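Local coordinates for protein putative beta-glucosidase (Bifidobacterium adolescentis, PDB 5WAB) that hydrolyses beta-glucosidic linkages as a family 3 glycoside hydrolase, and may also release terminal arabinopyranosyl groups from ginsenosides, at residues P73-I86 and R120-A132. Numbering follows the deposited sequence.
Sequences PAAGLSSSWNPELI and RCFEYWSEDPYLA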
ATOM      1  N   PRO A  73       3.073   9.703  -0.325  1.00 22.92           N
ATOM      2  CA  PRO A  73       2.625   8.519  -1.061  1.00 20.93           C
ATOM      3  C   PRO A  73       2.659   7.276  -0.187  1.00 20.72           C
ATOM      4  O   PRO A  73       3.388   7.193   0.801  1.00 20.66           O
ATOM      5  CB  PRO A  73       3.625   8.420  -2.214  1.00 21.88           C
ATOM      6  CG  PRO A  73       4.043   9.840  -2.443  1.00 23.90           C
ATOM      7  CD  PRO A  73       4.077  10.475  -1.078  1.00 23.55           C
ATOM      8  N   ALA A  74       1.855   6.290  -0.586  1.00 22.97           N
ATOM      9  CA  ALA A  74       1.635   5.118   0.254  1.00 23.87           C
ATOM     10  C   ALA A  74       2.926   4.356   0.543  1.00 26.48           C
ATOM     11  O   ALA A  74       3.052   3.750   1.612  1.00 30.16           O
ATOM     12  CB  ALA A  74       0.598   4.206  -0.401  1.00 23.43           C
ATOM     13  N   ALA A  75       3.890   4.366  -0.384  1.00 26.38           N
ATOM     14  CA  ALA A  75       5.160   3.687  -0.131  1.00 27.96           C
ATOM     15  C   ALA A  75       5.840   4.225   1.118  1.00 28.67           C
ATOM     16  O   ALA A  75       6.630   3.514   1.753  1.00 29.38           O
ATOM     17  CB  ALA A  75       6.092   3.820  -1.332  1.00 28.87           C
ATOM     18  N   GLY A  76       5.576   5.480   1.461  1.00 27.88           N
ATOM     19  CA  GLY A  76       6.054   6.055   2.701  1.00 26.66           C
ATOM     20  C   GLY A  76       5.076   5.838   3.835  1.00 25.77           C
ATOM     21  O   GLY A  76       5.458   5.354   4.904  1.00 26.09           O
ATOM     22  N   LEU A  77       3.803   6.178   3.607  1.00 25.21           N
ATOM     23  CA  LEU A  77       2.814   6.111   4.679  1.00 24.94           C
ATOM     24  C   LEU A  77       2.610   4.693   5.190  1.00 23.68           C
ATOM     25  O   LEU A  77       2.227   4.511   6.350  1.00 22.51           O
ATOM     26  CB  LEU A  77       1.477   6.694   4.204  1.00 23.32           C
ATOM     27  CG  LEU A  77       0.459   7.019   5.303  1.00 23.07           C
ATOM     28  CD1 LEU A  77       1.110   7.883   6.376  1.00 24.76           C
ATOM     29  CD2 LEU A  77      -0.747   7.731   4.730  1.00 22.83           C
ATOM     30  N   SER A  78       2.898   3.686   4.369  1.00 24.04           N
ATOM     31  CA  SER A  78       2.811   2.304   4.817  1.00 23.71           C
ATOM     32  C   SER A  78       3.826   1.968   5.896  1.00 24.84           C
ATOM     33  O   SER A  78       3.694   0.922   6.537  1.00 27.10           O
ATOM     34  CB  SER A  78       2.998   1.362   3.633  1.00 24.14           C
ATOM     35  OG  SER A  78       4.255   1.572   3.008  1.00 24.82           O
ATOM     36  N   SER A  79       4.834   2.810   6.105  1.00 25.59           N
ATOM     37  CA  SER A  79       5.779   2.592   7.190  1.00 25.85           C
ATOM     38  C   SER A  79       5.181   2.882   8.559  1.00 26.31           C
ATOM     39  O   SER A  79       5.773   2.491   9.569  1.00 28.75           O
ATOM     40  CB  SER A  79       7.023   3.455   6.969  1.00 27.76           C
ATOM     41  OG  SER A  79       7.555   3.258   5.669  1.00 25.88           O
ATOM     42  N   SER A  80       4.034   3.558   8.616  1.00 25.61           N
ATOM     43  CA  SER A  80       3.451   3.987   9.884  1.00 26.41           C
ATOM     44  C   SER A  80       2.785   2.849  10.648  1.00 26.88           C
ATOM     45  O   SER A  80       2.761   2.881  11.884  1.00 28.57           O
ATOM     46  CB  SER A  80       2.429   5.095   9.636  1.00 24.85           C
ATOM     47  OG  SER A  80       1.339   4.590   8.883  1.00 21.35           O
ATOM     48  N   TRP A  81       2.219   1.864   9.943  1.00 24.79           N
ATOM     49  CA  TRP A  81       1.438   0.791  10.571  1.00 25.55           C
ATOM     50  C   TRP A  81       0.381   1.371  11.508  1.00 26.24           C
ATOM     51  O   TRP A  81       0.096   0.826  12.574  1.00 28.13           O
ATOM     52  CB  TRP A  81       2.349  -0.196  11.312  1.00 26.57           C
ATOM     53  CG  TRP A  81       3.304  -0.959  10.418  1.00 26.49           C
ATOM     54  CD1 TRP A  81       4.153  -0.431   9.487  1.00 27.59           C
ATOM     55  CD2 TRP A  81       3.535  -2.377  10.408  1.00 25.40           C
ATOM     56  NE1 TRP A  81       4.877  -1.430   8.883  1.00 26.06           N
ATOM     57  CE2 TRP A  81       4.520  -2.632   9.433  1.00 25.23           C
ATOM     58  CE3 TRP A  81       2.999  -3.454  11.121  1.00 25.60           C
ATOM     59  CZ2 TRP A  81       4.978  -3.919   9.153  1.00 24.82           C
ATOM     60  CZ3 TRP A  81       3.460  -4.730  10.844  1.00 25.84           C
ATOM     61  CH2 TRP A  81       4.437  -4.951   9.867  1.00 25.03           C
ATOM     62  N   ASN A  82      -0.209   2.494  11.098  1.00 26.79           N
ATOM     63  CA  ASN A  82      -1.060   3.317  11.958  1.00 27.35           C
ATOM     64  C   ASN A  82      -2.372   3.597  11.244  1.00 26.07           C
ATOM     65  O   ASN A  82      -2.535   4.648  10.608  1.00 27.30           O
ATOM     66  CB  ASN A  82      -0.362   4.627  12.337  1.00 28.90           C
ATOM     67  CG  ASN A  82      -1.069   5.367  13.462  1.00 31.34           C
ATOM     68  OD1 ASN A  82      -2.243   5.115  13.750  1.00 30.73           O
ATOM     69  ND2 ASN A  82      -0.359   6.296  14.098  1.00 33.08           N
ATOM     70  N   PRO A  83      -3.331   2.671  11.320  1.00 23.41           N
ATOM     71  CA  PRO A  83      -4.622   2.901  10.650  1.00 22.17           C
ATOM     72  C   PRO A  83      -5.334   4.155  11.116  1.00 24.49           C
ATOM     73  O   PRO A  83      -5.991   4.817  10.304  1.00 22.90           O
ATOM     74  CB  PRO A  83      -5.420   1.636  10.994  1.00 21.59           C
ATOM     75  CG  PRO A  83      -4.364   0.588  11.221  1.00 23.01           C
ATOM     76  CD  PRO A  83      -3.223   1.310  11.873  1.00 23.49           C
ATOM     77  N   GLU A  84      -5.207   4.522  12.390  1.00 28.23           N
ATOM     78  CA  GLU A  84      -5.885   5.722  12.861  1.00 29.62           C
ATOM     79  C   GLU A  84      -5.322   6.964  12.180  1.00 27.49           C
ATOM     80  O   GLU A  84      -6.078   7.834  11.739  1.00 27.15           O
ATOM     81  CB  GLU A  84      -5.767   5.838  14.385  1.00 34.98           C
ATOM     82  CG  GLU A  84      -6.506   4.756  15.180  1.00 38.56           C
ATOM     83  CD  GLU A  84      -5.718   3.449  15.272  1.00 41.18           C
ATOM     84  OE1 GLU A  84      -4.525   3.448  14.910  1.00 42.62           O
ATOM     85  OE2 GLU A  84      -6.288   2.427  15.704  1.00 43.84           O
ATOM     86  N   LEU A  85      -4.000   7.040  12.031  1.00 27.68           N
ATOM     87  CA  LEU A  85      -3.404   8.176  11.334  1.00 28.25           C
ATOM     88  C   LEU A  85      -3.779   8.182   9.856  1.00 26.90           C
ATOM     89  O   LEU A  85      -4.050   9.244   9.284  1.00 27.05           O
ATOM     90  CB  LEU A  85      -1.886   8.152  11.504  1.00 29.42           C
ATOM     91  CG  LEU A  85      -1.059   9.128  10.666  1.00 29.38           C
ATOM     92  CD1 LEU A  85      -1.376  10.548  11.050  1.00 31.11           C
ATOM     93  CD2 LEU A  85       0.426   8.842  10.842  1.00 29.13           C
ATOM     94  N   ILE A  86      -3.816   7.004   9.226  1.00 24.93           N
ATOM     95  CA  ILE A  86      -4.242   6.912   7.833  1.00 23.46           C
ATOM     96  C   ILE A  86      -5.709   7.308   7.697  1.00 25.25           C
ATOM     97  O   ILE A  86      -6.096   8.004   6.748  1.00 23.66           O
ATOM     98  CB  ILE A  86      -3.979   5.492   7.303  1.00 23.62           C
ATOM     99  CG1 ILE A  86      -2.488   5.154   7.420  1.00 19.39           C
ATOM    100  CG2 ILE A  86      -4.514   5.335   5.877  1.00 18.15           C
ATOM    101  CD1 ILE A  86      -2.166   3.702   7.173  1.00 19.03           C
ATOM    102  N   ARG A 120       4.569   1.261 -10.204  1.00 27.13           N
ATOM    103  CA  ARG A 120       3.574   1.916  -9.359  1.00 27.81           C
ATOM    104  C   ARG A 120       3.739   1.600  -7.872  1.00 26.92           C
ATOM    105  O   ARG A 120       2.842   1.925  -7.087  1.00 27.21           O
ATOM    106  CB  ARG A 120       2.162   1.501  -9.784  1.00 29.37           C
ATOM    107  CG  ARG A 120       1.748   1.902 -11.181  1.00 32.19           C
ATOM    108  CD  ARG A 120       1.514   3.391 -11.350  1.00 34.56           C
ATOM    109  NE  ARG A 120       0.278   3.868 -10.731  1.00 35.85           N
ATOM    110  CZ  ARG A 120      -0.945   3.617 -11.194  1.00 37.95           C
ATOM    111  NH1 ARG A 120      -1.118   2.869 -12.282  1.00 38.58           N
ATOM    112  NH2 ARG A 120      -2.003   4.117 -10.568  1.00 38.26           N
ATOM    113  N   CYS A 121       4.867   1.014  -7.459  1.00 26.89           N
ATOM    114  CA  CYS A 121       5.048   0.666  -6.048  1.00 26.25           C
ATOM    115  C   CYS A 121       4.935   1.878  -5.126  1.00 25.09           C
ATOM    116  O   CYS A 121       4.541   1.733  -3.962  1.00 25.40           O
ATOM    117  CB  CYS A 121       6.394  -0.039  -5.840  1.00 27.23           C
ATOM    118  SG  CYS A 121       6.418  -1.810  -6.284  1.00 27.40           S
ATOM    119  N   PHE A 122       5.276   3.075  -5.616  1.00 23.61           N
ATOM    120  CA  PHE A 122       5.232   4.265  -4.771  1.00 23.66           C
ATOM    121  C   PHE A 122       3.812   4.593  -4.327  1.00 26.14           C
ATOM    122  O   PHE A 122       3.629   5.223  -3.276  1.00 25.70           O
ATOM    123  CB  PHE A 122       5.845   5.463  -5.507  1.00 21.79           C
ATOM    124  CG  PHE A 122       4.926   6.094  -6.504  1.00 20.50           C
ATOM    125  CD1 PHE A 122       4.753   5.528  -7.751  1.00 19.96           C
ATOM    126  CD2 PHE A 122       4.252   7.262  -6.205  1.00 19.31           C
ATOM    127  CE1 PHE A 122       3.915   6.106  -8.678  1.00 19.57           C
ATOM    128  CE2 PHE A 122       3.411   7.845  -7.127  1.00 20.51           C
ATOM    129  CZ  PHE A 122       3.241   7.265  -8.363  1.00 19.89           C
ATOM    130  N   GLU A 123       2.812   4.146  -5.098  1.00 26.96           N
ATOM    131  CA  GLU A 123       1.401   4.429  -4.880  1.00 26.74           C
ATOM    132  C   GLU A 123       0.675   3.291  -4.172  1.00 26.52           C
ATOM    133  O   GLU A 123      -0.510   3.433  -3.852  1.00 26.25           O
ATOM    134  CB  GLU A 123       0.755   4.696  -6.249  1.00 29.28           C
ATOM    135  CG  GLU A 123      -0.599   5.378  -6.301  1.00 30.79           C
ATOM    136  CD  GLU A 123      -0.969   5.737  -7.740  1.00 31.03           C
ATOM    137  OE1 GLU A 123      -0.061   5.704  -8.593  1.00 30.58           O
ATOM    138  OE2 GLU A 123      -2.149   6.027  -8.031  1.00 31.46           O
ATOM    139  N   TYR A 124       1.361   2.179  -3.895  1.00 24.82           N
ATOM    140  CA  TYR A 124       0.793   1.027  -3.199  1.00 23.02           C
ATOM    141  C   TYR A 124       1.386   0.909  -1.798  1.00 22.12           C
ATOM    142  O   TYR A 124       2.276   1.665  -1.409  1.00 20.22           O
ATOM    143  CB  TYR A 124       1.012  -0.259  -4.004  1.00 22.75           C
ATOM    144  CG  TYR A 124       0.472  -0.201  -5.418  1.00 21.75           C
ATOM    145  CD1 TYR A 124      -0.612   0.605  -5.732  1.00 21.25           C
ATOM    146  CD2 TYR A 124       1.050  -0.949  -6.437  1.00 20.70           C
ATOM    147  CE1 TYR A 124      -1.101   0.666  -7.013  1.00 21.68           C
ATOM    148  CE2 TYR A 124       0.566  -0.895  -7.723  1.00 20.21           C
ATOM    149  CZ  TYR A 124      -0.509  -0.087  -8.002  1.00 20.60           C
ATOM    150  OH  TYR A 124      -0.995  -0.030  -9.277  1.00 19.91           O
ATOM    151  N   TRP A 125       0.901  -0.077  -1.039  1.00 22.57           N
ATOM    152  CA  TRP A 125       1.151  -0.119   0.398  1.00 22.93           C
ATOM    153  C   TRP A 125       2.176  -1.169   0.829  1.00 21.57           C
ATOM    154  O   TRP A 125       3.111  -0.836   1.561  1.00 20.26           O
ATOM    155  CB  TRP A 125      -0.177  -0.317   1.137  1.00 19.74           C
ATOM    156  CG  TRP A 125      -1.064   0.889   1.007  1.00 20.86           C
ATOM    157  CD1 TRP A 125      -1.866   1.198  -0.051  1.00 23.02           C
ATOM    158  CD2 TRP A 125      -1.244   1.945   1.963  1.00 19.91           C
ATOM    159  NE1 TRP A 125      -2.525   2.379   0.178  1.00 22.92           N
ATOM    160  CE2 TRP A 125      -2.163   2.858   1.409  1.00 21.08           C
ATOM    161  CE3 TRP A 125      -0.718   2.206   3.230  1.00 22.11           C
ATOM    162  CZ2 TRP A 125      -2.569   4.010   2.079  1.00 21.57           C
ATOM    163  CZ3 TRP A 125      -1.120   3.355   3.893  1.00 21.47           C
ATOM    164  CH2 TRP A 125      -2.035   4.241   3.319  1.00 21.42           C
ATOM    165  N   SER A 126       2.038  -2.427   0.421  1.00 21.48           N
ATOM    166  CA  SER A 126       2.927  -3.446   0.972  1.00 21.54           C
ATOM    167  C   SER A 126       3.057  -4.616   0.009  1.00 21.89           C
ATOM    168  O   SER A 126       2.331  -4.725  -0.981  1.00 21.80           O
ATOM    169  CB  SER A 126       2.434  -3.941   2.340  1.00 22.07           C
ATOM    170  OG  SER A 126       3.225  -5.011   2.827  1.00 22.03           O
ATOM    171  N   GLU A 127       4.020  -5.485   0.315  1.00 23.64           N
ATOM    172  CA  GLU A 127       4.105  -6.805  -0.292  1.00 24.00           C
ATOM    173  C   GLU A 127       3.220  -7.816   0.416  1.00 22.97           C
ATOM    174  O   GLU A 127       3.058  -8.934  -0.083  1.00 22.26           O
ATOM    175  CB  GLU A 127       5.550  -7.312  -0.255  1.00 23.50           C
ATOM    176  CG  GLU A 127       6.017  -7.713   1.146  1.00 25.05           C
ATOM    177  CD  GLU A 127       7.517  -7.938   1.250  1.00 26.54           C
ATOM    178  OE1 GLU A 127       8.286  -7.183   0.621  1.00 28.45           O
ATOM    179  OE2 GLU A 127       7.928  -8.885   1.952  1.00 28.22           O
ATOM    180  N   ASP A 128       2.659  -7.459   1.573  1.00 22.74           N
ATOM    181  CA  ASP A 128       1.865  -8.373   2.373  1.00 22.27           C
ATOM    182  C   ASP A 128       0.394  -8.011   2.273  1.00 22.64           C
ATOM    183  O   ASP A 128       0.048  -6.830   2.408  1.00 22.94           O
ATOM    184  CB  ASP A 128       2.308  -8.337   3.834  1.00 20.97           C
ATOM    185  CG  ASP A 128       1.510  -9.287   4.696  1.00 21.56           C
ATOM    186  OD1 ASP A 128       1.757 -10.505   4.577  1.00 20.65           O
ATOM    187  OD2 ASP A 128       0.634  -8.834   5.468  1.00 20.19           O
ATOM    188  N   PRO A 129      -0.500  -8.977   2.039  1.00 23.80           N
ATOM    189  CA  PRO A 129      -1.922  -8.613   1.891  1.00 23.29           C
ATOM    190  C   PRO A 129      -2.563  -8.095   3.171  1.00 23.48           C
ATOM    191  O   PRO A 129      -3.359  -7.148   3.110  1.00 23.44           O
ATOM    192  CB  PRO A 129      -2.564  -9.919   1.404  1.00 23.63           C
ATOM    193  CG  PRO A 129      -1.648 -10.999   1.884  1.00 24.64           C
ATOM    194  CD  PRO A 129      -0.265 -10.418   1.839  1.00 23.31           C
ATOM    195  N   TYR A 130      -2.229  -8.665   4.333  1.00 23.44           N
ATOM    196  CA  TYR A 130      -2.857  -8.226   5.579  1.00 22.69           C
ATOM    197  C   TYR A 130      -2.501  -6.781   5.894  1.00 23.89           C
ATOM    198  O   TYR A 130      -3.363  -5.986   6.285  1.00 25.55           O
ATOM    199  CB  TYR A 130      -2.436  -9.127   6.737  1.00 21.47           C
ATOM    200  CG  TYR A 130      -3.123  -8.810   8.051  1.00 20.18           C
ATOM    201  CD1 TYR A 130      -2.646  -7.801   8.878  1.00 20.40           C
ATOM    202  CD2 TYR A 130      -4.219  -9.541   8.485  1.00 19.26           C
ATOM    203  CE1 TYR A 130      -3.255  -7.507  10.086  1.00 19.10           C
ATOM    204  CE2 TYR A 130      -4.831  -9.256   9.700  1.00 19.42           C
ATOM    205  CZ  TYR A 130      -4.346  -8.235  10.494  1.00 19.00           C
ATOM    206  OH  TYR A 130      -4.948  -7.938  11.700  1.00 18.73           O
ATOM    207  N   LEU A 131      -1.220  -6.435   5.769  1.00 24.84           N
ATOM    208  CA  LEU A 131      -0.785  -5.076   6.061  1.00 24.84           C
ATOM    209  C   LEU A 131      -1.435  -4.072   5.117  1.00 24.44           C
ATOM    210  O   LEU A 131      -1.902  -3.011   5.550  1.00 23.92           O
ATOM    211  CB  LEU A 131       0.736  -4.993   5.962  1.00 25.14           C
ATOM    212  CG  LEU A 131       1.391  -3.656   6.308  1.00 27.42           C
ATOM    213  CD1 LEU A 131       1.210  -3.326   7.786  1.00 28.78           C
ATOM    214  CD2 LEU A 131       2.867  -3.660   5.924  1.00 26.83           C
ATOM    215  N   ALA A 132      -1.485  -4.394   3.823  1.00 23.29           N
ATOM    216  CA  ALA A 132      -2.077  -3.472   2.857  1.00 23.72           C
ATOM    217  C   ALA A 132      -3.554  -3.233   3.152  1.00 23.30           C
ATOM    218  O   ALA A 132      -4.033  -2.094   3.087  1.00 22.54           O
ATOM    219  CB  ALA A 132      -1.887  -4.009   1.438  1.00 16.21           C
TER
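The indole of W125 fills the buried core between two loop-helix segments of the TIM-barrel-type domain of a GH3 enzyme. A74 CB sits over one face of this ring, 3.6 Å from the centroid of the five-membered ring in a CH-pi contact. The six-membered ring is met obliquely. I86 CD1 comes from the opposite direction and lies 3.5 Å from W125 CZ3, while L77 CD2 lies alongside at 4.0 Å from W125 CH2. With CG anti to its carbonyl carbon (chi1 -68°), W125 lays its indole against residues 73-86.

One backbone bond joins the segments. A75 N donates to F122 O over 3.0 Å, from above the carbonyl plane. P73 CB meets the F122 ring at its edge. The hydroxyl of S78 turns back to its own segment, where S78 OG donates to A74 O at 2.9 Å.

A second CH-pi contact closes the other end. L131 CD1 stands 3.7 Å from the centroid of the W81 six-membered ring, over the face, and the two side chains cross at about a right angle. W81 NE1 finds its polar partner at K493. D128 caps helix 129-144 through L131 N.

Beside this core, R120 grips E123 side-on with NE and NH2, and E123 also pairs with K153. The contact thus sets helix 74-77 and the start of helix 83-99 against the loop leading into helix 129-144, in the GH3 N-terminal, TIM-barrel-type domain.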